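Local atomic coordinates of aminotransferase, class I (Staphylococcus aureus, PDB entry 2O1B), a protein that probably catalyses the pyridoxal-phosphate-dependent transfer of an amino group between amino acids and 2-oxo acids, as a class I aminotransferase. Residues Leu137-Gly142 with Tyr186-Asn191. Numbering follows the deposited sequence.
Sequences LLPDPG and YLTYPN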
ATOM      1  N   LEU A 137      -0.682  22.820   6.643  1.00 22.66           N
ATOM      2  CA  LEU A 137      -1.828  23.169   7.491  1.00 22.85           C
ATOM      3  C   LEU A 137      -2.789  21.998   7.618  1.00 23.28           C
ATOM      4  O   LEU A 137      -3.217  21.446   6.612  1.00 22.52           O
ATOM      5  CB  LEU A 137      -2.555  24.395   6.942  1.00 22.51           C
ATOM      6  CG  LEU A 137      -1.807  25.701   7.207  1.00 22.20           C
ATOM      7  CD1 LEU A 137      -2.386  26.831   6.383  1.00 22.15           C
ATOM      8  CD2 LEU A 137      -1.899  26.032   8.692  1.00 21.90           C
ATOM      9  N   LEU A 138      -3.106  21.643   8.868  1.00 23.59           N
ATOM     10  CA  LEU A 138      -3.969  20.515   9.206  1.00 23.81           C
ATOM     11  C   LEU A 138      -5.215  20.956  10.000  1.00 24.04           C
ATOM     12  O   LEU A 138      -5.085  21.623  11.027  1.00 23.10           O
ATOM     13  CB  LEU A 138      -3.160  19.500  10.034  1.00 23.84           C
ATOM     14  CG  LEU A 138      -2.483  18.293   9.356  1.00 24.92           C
ATOM     15  CD1 LEU A 138      -2.138  18.455   7.879  1.00 25.16           C
ATOM     16  CD2 LEU A 138      -1.302  17.751  10.121  1.00 23.81           C
ATOM     17  N   PRO A 139      -6.427  20.565   9.544  1.00 24.08           N
ATOM     18  CA  PRO A 139      -7.650  21.000  10.233  1.00 24.59           C
ATOM     19  C   PRO A 139      -7.672  20.580  11.699  1.00 25.43           C
ATOM     20  O   PRO A 139      -7.412  19.414  12.027  1.00 25.18           O
ATOM     21  CB  PRO A 139      -8.769  20.272   9.472  1.00 24.51           C
ATOM     22  CG  PRO A 139      -8.201  19.944   8.168  1.00 24.21           C
ATOM     23  CD  PRO A 139      -6.732  19.706   8.388  1.00 24.29           C
ATOM     24  N   ASP A 140      -7.958  21.549  12.567  1.00 26.27           N
ATOM     25  CA  ASP A 140      -8.124  21.319  14.003  1.00 26.88           C
ATOM     26  C   ASP A 140      -9.478  21.895  14.418  1.00 26.50           C
ATOM     27  O   ASP A 140      -9.627  23.114  14.464  1.00 26.35           O
ATOM     28  CB  ASP A 140      -6.991  22.012  14.759  1.00 27.38           C
ATOM     29  CG  ASP A 140      -7.031  21.754  16.261  1.00 29.07           C
ATOM     30  OD1 ASP A 140      -7.992  21.106  16.754  1.00 28.30           O
ATOM     31  OD2 ASP A 140      -6.086  22.208  16.945  1.00 29.18           O
ATOM     32  N   PRO A 141     -10.474  21.028  14.720  1.00 26.11           N
ATOM     33  CA  PRO A 141     -10.405  19.577  14.804  1.00 25.79           C
ATOM     34  C   PRO A 141     -10.532  18.959  13.436  1.00 25.39           C
ATOM     35  O   PRO A 141     -11.353  19.388  12.639  1.00 25.22           O
ATOM     36  CB  PRO A 141     -11.635  19.203  15.647  1.00 26.03           C
ATOM     37  CG  PRO A 141     -12.316  20.502  16.005  1.00 25.22           C
ATOM     38  CD  PRO A 141     -11.834  21.500  15.021  1.00 26.17           C
ATOM     39  N   GLY A 142      -9.719  17.949  13.171  1.00 25.53           N
ATOM     40  CA  GLY A 142      -9.701  17.337  11.861  1.00 25.54           C
ATOM     41  C   GLY A 142      -9.217  15.911  11.943  1.00 25.74           C
ATOM     42  O   GLY A 142      -8.969  15.392  13.026  1.00 25.50           O
ATOM     43  N   TYR A 186      -4.502  20.483   4.034  1.00 22.55           N
ATOM     44  CA  TYR A 186      -5.582  19.502   3.992  1.00 22.70           C
ATOM     45  C   TYR A 186      -6.897  20.157   4.349  1.00 22.36           C
ATOM     46  O   TYR A 186      -6.972  20.965   5.287  1.00 22.50           O
ATOM     47  CB  TYR A 186      -5.321  18.344   4.946  1.00 22.23           C
ATOM     48  CG  TYR A 186      -4.295  17.377   4.453  1.00 23.79           C
ATOM     49  CD1 TYR A 186      -2.951  17.715   4.429  1.00 22.94           C
ATOM     50  CD2 TYR A 186      -4.663  16.108   4.011  1.00 22.84           C
ATOM     51  CE1 TYR A 186      -1.993  16.819   3.975  1.00 24.46           C
ATOM     52  CE2 TYR A 186      -3.708  15.203   3.567  1.00 22.99           C
ATOM     53  CZ  TYR A 186      -2.380  15.566   3.549  1.00 23.72           C
ATOM     54  OH  TYR A 186      -1.424  14.665   3.108  1.00 23.38           O
ATOM     55  N   LEU A 187      -7.930  19.805   3.592  1.00 22.02           N
ATOM     56  CA  LEU A 187      -9.282  20.219   3.906  1.00 21.83           C
ATOM     57  C   LEU A 187     -10.134  18.965   3.869  1.00 21.76           C
ATOM     58  O   LEU A 187      -9.811  18.027   3.152  1.00 21.31           O
ATOM     59  CB  LEU A 187      -9.789  21.265   2.904  1.00 22.11           C
ATOM     60  CG  LEU A 187      -9.093  22.643   2.961  1.00 22.94           C
ATOM     61  CD1 LEU A 187      -9.613  23.580   1.895  1.00 22.46           C
ATOM     62  CD2 LEU A 187      -9.223  23.289   4.355  1.00 23.91           C
ATOM     63  N   THR A 188     -11.203  18.955   4.655  1.00 21.62           N
ATOM     64  CA  THR A 188     -12.058  17.781   4.807  1.00 22.44           C
ATOM     65  C   THR A 188     -13.489  18.240   5.039  1.00 22.56           C
ATOM     66  O   THR A 188     -13.820  18.695   6.134  1.00 22.54           O
ATOM     67  CB  THR A 188     -11.623  16.934   6.038  1.00 22.44           C
ATOM     68  OG1 THR A 188     -10.191  16.917   6.151  1.00 22.62           O
ATOM     69  CG2 THR A 188     -12.159  15.517   5.944  1.00 22.19           C
ATOM     70  N   TYR A 189     -14.316  18.141   3.999  1.00 22.64           N
ATOM     71  CA  TYR A 189     -15.741  18.444   4.056  1.00 22.81           C
ATOM     72  C   TYR A 189     -16.534  17.406   3.257  1.00 23.19           C
ATOM     73  O   TYR A 189     -16.347  17.269   2.049  1.00 23.81           O
ATOM     74  CB  TYR A 189     -16.045  19.877   3.580  1.00 22.66           C
ATOM     75  CG  TYR A 189     -15.360  20.891   4.464  1.00 22.59           C
ATOM     76  CD1 TYR A 189     -14.133  21.441   4.105  1.00 22.62           C
ATOM     77  CD2 TYR A 189     -15.905  21.237   5.705  1.00 22.74           C
ATOM     78  CE1 TYR A 189     -13.477  22.352   4.943  1.00 22.53           C
ATOM     79  CE2 TYR A 189     -15.261  22.120   6.550  1.00 21.99           C
ATOM     80  CZ  TYR A 189     -14.053  22.679   6.164  1.00 22.35           C
ATOM     81  OH  TYR A 189     -13.431  23.558   7.005  1.00 23.35           O
ATOM     82  N   PRO A 190     -17.418  16.666   3.932  1.00 23.21           N
ATOM     83  CA  PRO A 190     -17.717  16.741   5.366  1.00 23.61           C
ATOM     84  C   PRO A 190     -16.530  16.449   6.284  1.00 23.89           C
ATOM     85  O   PRO A 190     -15.763  15.506   6.027  1.00 23.45           O
ATOM     86  CB  PRO A 190     -18.803  15.674   5.546  1.00 23.17           C
ATOM     87  CG  PRO A 190     -19.404  15.519   4.209  1.00 23.75           C
ATOM     88  CD  PRO A 190     -18.260  15.661   3.257  1.00 23.14           C
ATOM     89  N   ASN A 191     -16.380  17.258   7.341  1.00 23.81           N
ATOM     90  CA  ASN A 191     -15.258  17.103   8.279  1.00 23.86           C
ATOM     91  C   ASN A 191     -15.420  15.916   9.230  1.00 23.94           C
ATOM     92  O   ASN A 191     -16.494  15.679   9.781  1.00 23.70           O
ATOM     93  CB  ASN A 191     -15.021  18.382   9.098  1.00 23.18           C
ATOM     94  CG  ASN A 191     -13.669  18.380   9.832  1.00 24.70           C
ATOM     95  OD1 ASN A 191     -13.510  19.047  10.857  1.00 26.87           O
ATOM     96  ND2 ASN A 191     -12.690  17.655   9.293  1.00 21.51           N
TER
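Leu137 and Tyr186 join two parallel neighbouring strands, 135-140 and 182-187, through a nearly straight backbone hydrogen bond from Tyr186 N to Leu137 O (3.0 Å, N-H...O angle 166°). Leu137 also bonds through its backbone to Leu184, which carries the pairing back along the strand. Two residues further on, Pro139 has no N-H to offer. Its ring fills the place instead, with CG 3.3 Å from Tyr186 O. That carbonyl oxygen is buried here and has no hydrogen-bond partner in the model. Pro139 CD also packs on Tyr186 CB at 4.0 Å.

The side chains of Leu138 and Tyr186 run side by side in the same direction. Leu138 CD1 makes the contact, 3.6 Å from Tyr186 CD1, and meets the ring obliquely. Tyr186 CG sits beside its own backbone N (chi1 -76°), which brings the ring alongside this leucine. The ring also stacks with Tyr146, and its hydroxyl is hydrogen-bonded to Leu122 O.

Past the strands both segments continue as loops, each with a cis proline, Pro141 and Pro190. The CB of Thr188 points toward 137-142, and OG1 lies 4.1 Å from Pro139 CG. The same hydroxyl is hydrogen-bonded to Tyr146 OH. Asn191 also points its CB toward 137-142 and lies level with Gly142, CA to CA 6.6 Å.

Thr188 belongs to the pyridoxal-5'-phosphate pocket, and its side chain is about 4 Å from the cofactor. Cofactor-binding loops at the C-terminal ends of parallel strands in a mixed seven-stranded sheet are a hallmark of the large domain of fold-type I aminotransferases.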